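Predicted acetamidase/formamidase (Thermoanaerobacter tengcongensis, PDB 3TKK) probably hydrolyses carbon-nitrogen bonds in linear amides such as formamide or acetamide, and binds zinc and calcium ions. Local coordinates at residues K83-A87 / V201-V205. Residues are numbered along the deposited sequence; the frame is centred on the assembly and turned at random.
Sequences KIEVA and VAGKV
Ile84 to Val86 run antiparallel to Gly203 to Val205, with 176° between the two short strand axes and a closest approach of 4.6 Å. The pair joins strand 76-86 to strand 203-212, neighbours in a mixed beta-sheet of the acetamidase/formamidase fold, and strand 31-36 flanks 203-212 on its other edge. Glu85 and Lys204 form the hydrogen-bonded pair: Glu85 N gives a nearly straight bond to Lys204 O (2.7 Å), and Lys204 N returns one to Glu85 O (2.9 Å) from a position tilted off the carbonyl plane. A third backbone bond, Ala87 N to Ala202 O at 2.8 Å, continues the ladder. Ile84 with Val205 and Val86 with Gly203 are non-hydrogen-bonded pairs, and Val205 CA directs a C-H toward Lys83 O. Glu85 and Lys204 lie on one face of the sheet; Lys204, extended from CA to CE with CG opposite its backbone N (chi1 178°), sends NZ away from Glu85 to a salt bridge with Glu33. The other face holds Ile84, Val86 and Val205, where Ile84 CG1 and Val205 CG2 meet loosely at 4.5 Å, and Leu185 and Ile134 cover both residues. Closer packing occurs at the far end, where Val201 CB points toward 83-87. Its CG2, placed between backbone N and carbonyl carbon, reaches Val86 CB at 3.7 Å and also touches Val86 CG1. Glu200, which precedes Val201 in the chain, is a zinc ligand, and the zinc ion lies about 8 Å from the Val201 side chain. At Gly203, the absence of a side chain lets the strands close in, and its CA-H meets Glu85 O at a carbon-oxygen distance of 3.0 Å.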
# COMPACT_ATOMS: atom_id res chain seq x y z
N LYS A 83 7.88 -22.96 -6.45
CA LYS A 83 6.81 -23.05 -7.43
C LYS A 83 5.47 -23.09 -6.81
O LYS A 83 5.31 -23.74 -5.78
CB LYS A 83 6.90 -24.35 -8.18
CG LYS A 83 7.51 -24.20 -9.50
CD LYS A 83 7.06 -25.41 -10.26
CE LYS A 83 7.59 -26.71 -9.57
NZ LYS A 83 8.72 -27.28 -10.47
N ILE A 84 4.49 -22.52 -7.46
CA ILE A 84 3.12 -22.69 -6.94
C ILE A 84 2.26 -23.19 -8.13
O ILE A 84 2.18 -22.49 -9.15
CB ILE A 84 2.56 -21.36 -6.45
CG1 ILE A 84 3.36 -20.83 -5.28
CG2 ILE A 84 1.11 -21.37 -5.95
CD1 ILE A 84 2.75 -19.48 -4.77
N GLU A 85 1.61 -24.35 -8.03
CA GLU A 85 0.65 -24.69 -9.06
C GLU A 85 -0.75 -24.63 -8.57
O GLU A 85 -1.00 -24.93 -7.36
CB GLU A 85 1.03 -26.05 -9.69
CG GLU A 85 2.44 -25.96 -10.29
CD GLU A 85 3.18 -27.34 -10.42
OE1 GLU A 85 4.45 -27.39 -10.31
OE2 GLU A 85 2.47 -28.37 -10.64
N VAL A 86 -1.69 -24.10 -9.35
CA VAL A 86 -3.02 -23.92 -8.83
C VAL A 86 -3.98 -24.84 -9.66
O VAL A 86 -3.76 -25.12 -10.81
CB VAL A 86 -3.52 -22.45 -8.83
CG1 VAL A 86 -2.50 -21.55 -7.99
CG2 VAL A 86 -3.72 -21.97 -10.32
N ALA A 87 -5.06 -25.29 -9.03
CA ALA A 87 -6.08 -26.07 -9.72
C ALA A 87 -6.74 -25.29 -10.88
O ALA A 87 -6.60 -24.05 -10.95
CB ALA A 87 -7.05 -26.64 -8.84
N VAL A 201 -8.22 -21.27 -4.49
CA VAL A 201 -8.01 -22.52 -5.22
C VAL A 201 -7.21 -23.55 -4.42
O VAL A 201 -6.44 -23.18 -3.57
CB VAL A 201 -7.14 -22.26 -6.46
CG1 VAL A 201 -7.83 -21.29 -7.47
CG2 VAL A 201 -5.81 -21.57 -6.01
N ALA A 202 -7.19 -24.80 -4.89
CA ALA A 202 -6.31 -25.81 -4.27
C ALA A 202 -5.11 -25.75 -5.14
O ALA A 202 -5.24 -25.26 -6.25
CB ALA A 202 -6.96 -27.27 -4.42
N GLY A 203 -4.04 -26.42 -4.74
CA GLY A 203 -2.87 -26.49 -5.53
C GLY A 203 -1.73 -27.18 -4.83
O GLY A 203 -1.93 -27.86 -3.81
N LYS A 204 -0.54 -26.82 -5.26
CA LYS A 204 0.67 -27.53 -4.82
C LYS A 204 1.86 -26.51 -4.80
O LYS A 204 1.97 -25.67 -5.74
CB LYS A 204 0.90 -28.68 -5.82
CG LYS A 204 2.11 -29.51 -5.58
CD LYS A 204 2.11 -30.94 -6.35
CE LYS A 204 3.48 -31.77 -5.94
NZ LYS A 204 3.60 -33.36 -5.55
N VAL A 205 2.64 -26.49 -3.71
CA VAL A 205 3.71 -25.48 -3.50
C VAL A 205 5.01 -26.30 -3.38
O VAL A 205 5.11 -27.21 -2.47
CB VAL A 205 3.52 -24.71 -2.17
CG1 VAL A 205 4.80 -23.80 -1.83
CG2 VAL A 205 2.23 -23.87 -2.21